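Local coordinates for protein rusticyanin (Thiobacillus ferrooxidans, PDB 2CAK) that carries electrons from cytochrome c552 to the A-type oxidase in the iron respiratory chain, using a single bound copper ion of the blue (type 1) kind, at residues 84-98 with 132-144. Residues are numbered along the deposited sequence; the frame is centred on the assembly and turned at random. Where two conformers were deposited one is given.
Sequences HSFDITQKVPPYAVM and TYYYVCQIPGHAA. Unlike the reference sequence in segment 84-98: Q90 (reference Lys), V92 (reference Gly). With CU1 (copper (I) ion), chain B.
H84, C137 and H142 meet at copper: H84 ND1 and H142 ND1 each bind it at 2.1 Å, and C137 SG at 2.2 Å, while M147 completes the site. The two imidazoles meet rim to rim, planes 44° apart, both turning ND1 inward. C137 carries SG anti to its backbone N (chi1 178°), which lets it bind copper and also accept from two amides, S85 N (3.5 Å from C137 SG) and I139 N, both nearly straight. The small hydroxyl of S85 suits the second shell, since OG accepts from Q138 N at 3.0 Å and donates to D87 OD2, tying the cysteine loop to the strand. Behind it, strand 87-89 pairs antiparallel with 132-136 through D87–V136 and T89–Y134, both hydrogen-bonded pairs. Farther out, P93 CD lies over one face of the Y134 ring, 3.6 Å from its centroid, a CH-pi contact that suits proline, whose CD hydrogens are polarised by the adjoining nitrogen. Y95 sends OH past Y134 CB to donate to K91 O, and V136 CG1 makes an off-centre CH-pi contact with the Y95 ring. Without the Y134 ring, as with an alanine here, P93 CD is likely to lose its aromatic partner and the 91-95 loop to sit less firmly against the strand. With two N-H groups sharing the thiolate's charge, this cupredoxin site probably has a tempered copper–sulfur bond and a raised potential, and its tied loops are consistent with little rearrangement during electron transfer.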
ATOM      1  N   HIS A  84      -7.275   2.960  -7.532  1.00 11.76           N
ATOM      2  CA  HIS A  84      -5.874   3.108  -7.163  1.00 10.17           C
ATOM      3  C   HIS A  84      -5.150   1.781  -7.184  1.00 10.49           C
ATOM      4  O   HIS A  84      -5.735   0.711  -6.988  1.00 12.88           O
ATOM      5  CB  HIS A  84      -5.831   3.666  -5.730  1.00 11.03           C
ATOM      6  CG  HIS A  84      -6.462   4.995  -5.516  1.00 10.74           C
ATOM      7  ND1 HIS A  84      -5.906   6.206  -5.870  1.00 11.46           N
ATOM      8  CD2 HIS A  84      -7.641   5.271  -4.893  1.00 11.79           C
ATOM      9  CE1 HIS A  84      -6.738   7.148  -5.468  1.00 12.55           C
ATOM     10  NE2 HIS A  84      -7.829   6.627  -4.876  1.00 11.92           N
ATOM     11  N   SER A  85      -3.843   1.856  -7.365  1.00 10.89           N
ATOM     12  CA  SER A  85      -2.988   0.669  -7.288  1.00 10.77           C
ATOM     13  C   SER A  85      -1.990   0.809  -6.142  1.00 10.17           C
ATOM     14  O   SER A  85      -1.832   1.882  -5.557  1.00 11.61           O
ATOM     15  CB  SER A  85      -2.214   0.418  -8.590  1.00 11.57           C
ATOM     16  OG  SER A  85      -1.201   1.379  -8.822  1.00 12.96           O
ATOM     17  N   PHE A  86      -1.295  -0.258  -5.806  1.00 10.04           N
ATOM     18  CA  PHE A  86      -0.240  -0.297  -4.799  1.00  9.61           C
ATOM     19  C   PHE A  86       0.932  -1.074  -5.410  1.00 10.65           C
ATOM     20  O   PHE A  86       0.861  -2.294  -5.550  1.00 11.59           O
ATOM     21  CB  PHE A  86      -0.739  -0.964  -3.515  1.00 11.66           C
ATOM     22  CG  PHE A  86       0.246  -0.962  -2.364  1.00 11.02           C
ATOM     23  CD1 PHE A  86       0.125  -0.017  -1.340  1.00 13.50           C
ATOM     24  CD2 PHE A  86       1.278  -1.848  -2.250  1.00 12.70           C
ATOM     25  CE1 PHE A  86       1.014   0.010  -0.298  1.00 14.40           C
ATOM     26  CE2 PHE A  86       2.155  -1.776  -1.198  1.00 14.87           C
ATOM     27  CZ  PHE A  86       2.055  -0.882  -0.191  1.00 14.56           C
ATOM     28  N   ASP A  87       1.984  -0.378  -5.779  1.00 10.14           N
ATOM     29  CA  ASP A  87       3.107  -0.977  -6.487  1.00 10.48           C
ATOM     30  C   ASP A  87       4.420  -0.594  -5.806  1.00 11.07           C
ATOM     31  O   ASP A  87       4.636   0.587  -5.472  1.00 13.91           O
ATOM     32  CB  ASP A  87       3.134  -0.497  -7.951  1.00 11.82           C
ATOM     33  CG  ASP A  87       1.886  -0.992  -8.657  1.00 11.85           C
ATOM     34  OD1 ASP A  87       1.741  -2.233  -8.781  1.00 13.37           O
ATOM     35  OD2 ASP A  87       1.040  -0.192  -9.020  1.00 14.78           O
ATOM     36  N   ILE A  88       5.324  -1.559  -5.659  1.00 11.13           N
ATOM     37  CA  ILE A  88       6.625  -1.320  -5.010  1.00 11.11           C
ATOM     38  C   ILE A  88       7.711  -1.242  -6.075  1.00 11.47           C
ATOM     39  O   ILE A  88       7.818  -2.125  -6.944  1.00 13.91           O
ATOM     40  CB  ILE A  88       6.903  -2.413  -3.973  1.00 12.19           C
ATOM     41  CG1 ILE A  88       5.797  -2.503  -2.915  1.00 13.94           C
ATOM     42  CG2 ILE A  88       8.263  -2.215  -3.338  1.00 14.67           C
ATOM     43  CD1 ILE A  88       5.852  -3.746  -2.029  1.00 18.40           C
ATOM     44  N   THR A  89       8.511  -0.186  -6.013  1.00 12.19           N
ATOM     45  CA  THR A  89       9.593   0.084  -6.938  1.00 12.55           C
ATOM     46  C   THR A  89      10.849   0.529  -6.213  1.00 12.30           C
ATOM     47  O   THR A  89      10.733   0.934  -5.053  1.00 13.87           O
ATOM     48  CB  THR A  89       9.131   1.150  -7.942  1.00 13.89           C
ATOM     49  OG1 THR A  89      10.147   1.455  -8.900  1.00 16.00           O
ATOM     50  CG2 THR A  89       8.729   2.446  -7.230  1.00 16.47           C
ATOM     51  N   GLN A  90      11.994   0.473  -6.845  1.00 13.68           N
ATOM     52  CA  GLN A  90      13.203   1.118  -6.320  1.00 15.53           C
ATOM     53  C   GLN A  90      13.463   2.488  -6.929  1.00 15.57           C
ATOM     54  O   GLN A  90      14.392   3.181  -6.499  1.00 19.09           O
ATOM     55  CB  GLN A  90      14.403   0.161  -6.382  0.71 17.67           C
ATOM     56  CG  GLN A  90      14.126  -0.921  -5.317  0.71 19.48           C
ATOM     57  CD  GLN A  90      15.357  -1.716  -4.944  0.71 17.71           C
ATOM     58  OE1 GLN A  90      15.779  -2.504  -5.790  0.71 22.64           O
ATOM     59  NE2 GLN A  90      15.920  -1.526  -3.739  0.71 19.29           N
ATOM     60  N   LYS A  91      12.687   2.916  -7.925  1.00 17.29           N
ATOM     61  CA  LYS A  91      12.765   4.274  -8.461  1.00 19.79           C
ATOM     62  C   LYS A  91      12.266   5.253  -7.418  1.00 20.72           C
ATOM     63  O   LYS A  91      11.383   4.971  -6.626  1.00 24.34           O
ATOM     64  CB  LYS A  91      11.979   4.458  -9.748  1.00 22.92           C
ATOM     65  CG  LYS A  91      12.330   3.545 -10.921  1.00 29.54           C
ATOM     66  CD  LYS A  91      13.784   3.551 -11.319  1.00 38.57           C
ATOM     67  CE  LYS A  91      13.950   2.930 -12.708  1.00 44.46           C
ATOM     68  NZ  LYS A  91      14.493   1.532 -12.600  1.00 58.82           N
ATOM     69  N   VAL A  92      12.885   6.411  -7.352  1.00 25.53           N
ATOM     70  CA  VAL A  92      12.805   7.406  -6.315  1.00 26.82           C
ATOM     71  C   VAL A  92      11.924   8.591  -6.718  1.00 22.79           C
ATOM     72  O   VAL A  92      11.823   8.926  -7.913  1.00 24.05           O
ATOM     73  CB  VAL A  92      14.240   7.879  -5.961  1.00 29.24           C
ATOM     74  CG1 VAL A  92      15.167   6.776  -5.450  1.00 40.27           C
ATOM     75  CG2 VAL A  92      14.912   8.528  -7.171  1.00 31.57           C
ATOM     76  N   PRO A  93      11.347   9.290  -5.736  1.00 21.65           N
ATOM     77  CA  PRO A  93      10.678  10.577  -5.998  1.00 20.72           C
ATOM     78  C   PRO A  93      11.674  11.640  -6.391  1.00 22.44           C
ATOM     79  O   PRO A  93      12.860  11.522  -6.072  1.00 27.18           O
ATOM     80  CB  PRO A  93       9.961  10.933  -4.701  1.00 24.25           C
ATOM     81  CG  PRO A  93      10.665  10.189  -3.650  1.00 25.64           C
ATOM     82  CD  PRO A  93      11.315   8.983  -4.297  1.00 23.90           C
ATOM     83  N   PRO A  94      11.264  12.693  -7.041  1.00 23.33           N
ATOM     84  CA  PRO A  94       9.880  12.944  -7.436  1.00 23.47           C
ATOM     85  C   PRO A  94       9.458  12.121  -8.645  1.00 20.35           C
ATOM     86  O   PRO A  94      10.208  11.860  -9.574  1.00 25.82           O
ATOM     87  CB  PRO A  94       9.882  14.432  -7.812  1.00 28.69           C
ATOM     88  CG  PRO A  94      11.307  14.777  -8.071  1.00 33.29           C
ATOM     89  CD  PRO A  94      12.203  13.776  -7.414  1.00 30.20           C
ATOM     90  N   TYR A  95       8.169  11.772  -8.622  1.00 18.82           N
ATOM     91  CA  TYR A  95       7.536  11.030  -9.695  1.00 18.50           C
ATOM     92  C   TYR A  95       6.894  11.950 -10.717  1.00 17.61           C
ATOM     93  O   TYR A  95       6.202  12.914 -10.390  1.00 20.89           O
ATOM     94  CB  TYR A  95       6.499  10.026  -9.114  1.00 18.26           C
ATOM     95  CG  TYR A  95       7.185   9.027  -8.202  1.00 16.89           C
ATOM     96  CD1 TYR A  95       8.012   8.032  -8.716  1.00 18.56           C
ATOM     97  CD2 TYR A  95       7.044   9.114  -6.846  1.00 16.85           C
ATOM     98  CE1 TYR A  95       8.656   7.131  -7.866  1.00 19.54           C
ATOM     99  CE2 TYR A  95       7.641   8.248  -5.958  1.00 17.86           C
ATOM    100  CZ  TYR A  95       8.432   7.269  -6.502  1.00 19.24           C
ATOM    101  OH  TYR A  95       9.004   6.457  -5.577  1.00 31.79           O
ATOM    102  N   ALA A  96       7.050  11.626 -11.997  1.00 18.90           N
ATOM    103  CA  ALA A  96       6.339  12.291 -13.072  1.00 17.91           C
ATOM    104  C   ALA A  96       4.853  11.956 -13.079  1.00 15.98           C
ATOM    105  O   ALA A  96       4.368  11.085 -12.352  1.00 16.72           O
ATOM    106  CB  ALA A  96       7.000  11.868 -14.388  1.00 22.38           C
ATOM    107  N   VAL A  97       4.087  12.671 -13.895  1.00 17.00           N
ATOM    108  CA  VAL A  97       2.645  12.428 -14.003  1.00 16.52           C
ATOM    109  C   VAL A  97       2.377  11.010 -14.479  1.00 15.82           C
ATOM    110  O   VAL A  97       1.460  10.369 -13.997  1.00 16.97           O
ATOM    111  CB  VAL A  97       1.965  13.523 -14.832  1.00 19.53           C
ATOM    112  CG1 VAL A  97       0.532  13.163 -15.215  1.00 27.52           C
ATOM    113  CG2 VAL A  97       1.980  14.830 -14.060  1.00 27.94           C
ATOM    114  N   MET A  98       3.171  10.521 -15.425  1.00 17.14           N
ATOM    115  CA  MET A  98       3.200   9.134 -15.827  1.00 17.66           C
ATOM    116  C   MET A  98       4.511   8.538 -15.347  1.00 18.15           C
ATOM    117  O   MET A  98       5.487   8.646 -16.062  1.00 21.85           O
ATOM    118  CB  MET A  98       3.099   9.052 -17.360  1.00 23.12           C
ATOM    119  CG  MET A  98       1.801   9.664 -17.863  1.00 25.35           C
ATOM    120  SD  MET A  98       0.717   8.410 -18.396  1.00 37.89           S
ATOM    121  CE  MET A  98      -0.694   9.087 -19.136  1.00 33.39           C
ATOM    122  N   THR A 132      16.309   0.258   0.012  1.00 13.38           N
ATOM    123  CA  THR A 132      15.220   1.240   0.028  1.00 13.51           C
ATOM    124  C   THR A 132      14.294   1.017  -1.144  1.00 13.28           C
ATOM    125  O   THR A 132      14.758   0.838  -2.274  1.00 15.71           O
ATOM    126  CB  THR A 132      15.794   2.662   0.049  1.00 15.88           C
ATOM    127  OG1 THR A 132      16.607   2.777   1.246  1.00 20.49           O
ATOM    128  CG2 THR A 132      14.662   3.656   0.096  1.00 21.71           C
ATOM    129  N   TYR A 133      12.994   1.052  -0.862  1.00 12.37           N
ATOM    130  CA  TYR A 133      11.918   0.917  -1.840  1.00 12.93           C
ATOM    131  C   TYR A 133      10.894   2.032  -1.612  1.00 12.25           C
ATOM    132  O   TYR A 133      10.896   2.716  -0.571  1.00 13.14           O
ATOM    133  CB  TYR A 133      11.254  -0.458  -1.748  1.00 13.30           C
ATOM    134  CG  TYR A 133      12.175  -1.659  -1.818  1.00 13.56           C
ATOM    135  CD1 TYR A 133      12.952  -2.050  -0.732  1.00 14.48           C
ATOM    136  CD2 TYR A 133      12.262  -2.445  -2.965  1.00 15.32           C
ATOM    137  CE1 TYR A 133      13.779  -3.145  -0.820  1.00 15.23           C
ATOM    138  CE2 TYR A 133      13.081  -3.553  -3.049  1.00 16.36           C
ATOM    139  CZ  TYR A 133      13.848  -3.914  -1.959  1.00 15.07           C
ATOM    140  OH  TYR A 133      14.653  -5.017  -2.076  1.00 19.37           O
ATOM    141  N   TYR A 134       9.996   2.187  -2.581  1.00 12.47           N
ATOM    142  CA  TYR A 134       8.885   3.099  -2.471  1.00 12.44           C
ATOM    143  C   TYR A 134       7.600   2.369  -2.887  1.00 11.25           C
ATOM    144  O   TYR A 134       7.657   1.559  -3.805  1.00 13.25           O
ATOM    145  CB  TYR A 134       9.070   4.326  -3.379  1.00 13.83           C
ATOM    146  CG  TYR A 134      10.231   5.167  -2.875  1.00 17.41           C
ATOM    147  CD1 TYR A 134      10.048   6.217  -1.979  1.00 19.58           C
ATOM    148  CD2 TYR A 134      11.547   4.871  -3.260  1.00 19.75           C
ATOM    149  CE1 TYR A 134      11.131   6.943  -1.531  1.00 23.18           C
ATOM    150  CE2 TYR A 134      12.608   5.587  -2.776  1.00 24.44           C
ATOM    151  CZ  TYR A 134      12.405   6.634  -1.924  1.00 25.08           C
ATOM    152  OH  TYR A 134      13.493   7.346  -1.439  1.00 33.39           O
ATOM    153  N   TYR A 135       6.502   2.673  -2.223  1.00 11.45           N
ATOM    154  CA  TYR A 135       5.188   2.199  -2.654  1.00 10.55           C
ATOM    155  C   TYR A 135       4.464   3.402  -3.284  1.00 10.77           C
ATOM    156  O   TYR A 135       4.489   4.491  -2.727  1.00 12.87           O
ATOM    157  CB  TYR A 135       4.378   1.555  -1.522  1.00 11.18           C
ATOM    158  CG  TYR A 135       4.122   2.352  -0.259  1.00 10.90           C
ATOM    159  CD1 TYR A 135       5.048   2.434   0.775  1.00 11.70           C
ATOM    160  CD2 TYR A 135       2.941   3.044  -0.089  1.00 12.32           C
ATOM    161  CE1 TYR A 135       4.815   3.170   1.918  1.00 11.79           C
ATOM    162  CE2 TYR A 135       2.686   3.761   1.063  1.00 13.50           C
ATOM    163  CZ  TYR A 135       3.617   3.823   2.053  1.00 11.93           C
ATOM    164  OH  TYR A 135       3.344   4.573   3.189  1.00 14.56           O
ATOM    165  N   VAL A 136       3.864   3.162  -4.465  1.00 10.85           N
ATOM    166  CA  VAL A 136       3.304   4.205  -5.294  1.00 11.14           C
ATOM    167  C   VAL A 136       1.981   3.757  -5.864  1.00 10.25           C
ATOM    168  O   VAL A 136       1.749   2.557  -6.048  1.00 12.32           O
ATOM    169  CB  VAL A 136       4.268   4.663  -6.421  0.70 14.07           C
ATOM    170  CG1 VAL A 136       5.667   4.937  -5.925  0.70 19.09           C
ATOM    171  CG2 VAL A 136       4.330   3.659  -7.569  0.70 16.17           C
ATOM    172  N   CYS A 137       1.133   4.689  -6.230  1.00 10.06           N
ATOM    173  CA  CYS A 137      -0.022   4.478  -7.068  1.00 10.29           C
ATOM    174  C   CYS A 137       0.330   4.878  -8.527  1.00 11.22           C
ATOM    175  O   CYS A 137       1.013   5.900  -8.715  1.00 12.79           O
ATOM    176  CB  CYS A 137      -1.211   5.295  -6.607  1.00 11.08           C
ATOM    177  SG  CYS A 137      -2.695   5.134  -7.658  1.00 11.51           S
ATOM    178  N   GLN A 138      -0.151   4.069  -9.481  1.00 11.24           N
ATOM    179  CA  GLN A 138       0.133   4.336 -10.893  1.00 13.18           C
ATOM    180  C   GLN A 138      -0.910   5.178 -11.615  1.00 13.24           C
ATOM    181  O   GLN A 138      -0.697   5.478 -12.803  1.00 16.47           O
ATOM    182  CB  GLN A 138       0.327   3.015 -11.674  1.00 16.58           C
ATOM    183  CG  GLN A 138       1.606   2.308 -11.294  1.00 18.83           C
ATOM    184  CD  GLN A 138       1.865   1.214 -12.338  1.00 23.24           C
ATOM    185  OE1 GLN A 138       1.437   0.061 -12.365  1.00 28.60           O
ATOM    186  NE2 GLN A 138       2.559   1.737 -13.323  1.00 26.70           N
ATOM    187  N   ILE A 139      -2.015   5.553 -10.977  1.00 12.91           N
ATOM    188  CA  ILE A 139      -2.969   6.399 -11.688  1.00 13.45           C
ATOM    189  C   ILE A 139      -2.282   7.673 -12.092  1.00 14.75           C
ATOM    190  O   ILE A 139      -1.634   8.282 -11.214  1.00 14.79           O
ATOM    191  CB  ILE A 139      -4.222   6.717 -10.876  1.00 13.68           C
ATOM    192  CG1 ILE A 139      -5.093   5.475 -10.644  1.00 16.11           C
ATOM    193  CG2 ILE A 139      -5.067   7.789 -11.581  1.00 16.05           C
ATOM    194  CD1 ILE A 139      -6.369   5.726  -9.814  1.00 24.73           C
ATOM    195  N   PRO A 140      -2.340   8.097 -13.345  1.00 14.42           N
ATOM    196  CA  PRO A 140      -1.614   9.350 -13.723  1.00 15.35           C
ATOM    197  C   PRO A 140      -1.906  10.524 -12.827  1.00 15.78           C
ATOM    198  O   PRO A 140      -3.047  10.843 -12.504  1.00 18.02           O
ATOM    199  CB  PRO A 140      -2.121   9.583 -15.169  1.00 17.52           C
ATOM    200  CG  PRO A 140      -2.292   8.164 -15.689  1.00 16.89           C
ATOM    201  CD  PRO A 140      -2.933   7.441 -14.507  1.00 15.54           C
ATOM    202  N   GLY A 141      -0.845  11.145 -12.336  1.00 15.61           N
ATOM    203  CA  GLY A 141      -0.899  12.279 -11.462  1.00 16.73           C
ATOM    204  C   GLY A 141      -0.834  11.984  -9.989  1.00 15.00           C
ATOM    205  O   GLY A 141      -0.522  12.875  -9.205  1.00 17.62           O
ATOM    206  N   HIS A 142      -1.176  10.764  -9.539  1.00 14.24           N
ATOM    207  CA  HIS A 142      -1.342  10.562  -8.115  1.00 13.42           C
ATOM    208  C   HIS A 142       0.000  10.543  -7.374  1.00 13.53           C
ATOM    209  O   HIS A 142       0.096  11.217  -6.335  1.00 15.27           O
ATOM    210  CB  HIS A 142      -2.141   9.278  -7.849  1.00 13.24           C
ATOM    211  CG  HIS A 142      -3.607   9.424  -8.138  1.00 13.31           C
ATOM    212  ND1 HIS A 142      -4.527   8.484  -7.718  1.00 13.01           N
ATOM    213  CD2 HIS A 142      -4.267  10.414  -8.806  1.00 16.32           C
ATOM    214  CE1 HIS A 142      -5.711   8.931  -8.148  1.00 14.75           C
ATOM    215  NE2 HIS A 142      -5.593  10.091  -8.805  1.00 16.44           N
ATOM    216  N   ALA A 143       0.978   9.784  -7.853  1.00 13.75           N
ATOM    217  CA  ALA A 143       2.298   9.835  -7.242  1.00 14.04           C
ATOM    218  C   ALA A 143       2.927  11.235  -7.246  1.00 14.82           C
ATOM    219  O   ALA A 143       3.603  11.603  -6.279  1.00 16.01           O
ATOM    220  CB  ALA A 143       3.220   8.774  -7.850  1.00 15.03           C
ATOM    221  N   ALA A 144       2.724  11.928  -8.346  1.00 15.56           N
ATOM    222  CA  ALA A 144       3.250  13.285  -8.483  1.00 16.32           C
ATOM    223  C   ALA A 144       2.675  14.240  -7.456  1.00 17.93           C
ATOM    224  O   ALA A 144       3.292  15.251  -7.103  1.00 24.30           O
ATOM    225  CB  ALA A 144       2.984  13.792  -9.889  1.00 18.74           C
TER
HETATM  226 CU   CU1 B 156      -4.151   6.629  -6.861  1.00 13.41          CU
HETATM  227  O   HOH W   1      15.437   3.093  -3.894  1.00 23.16           O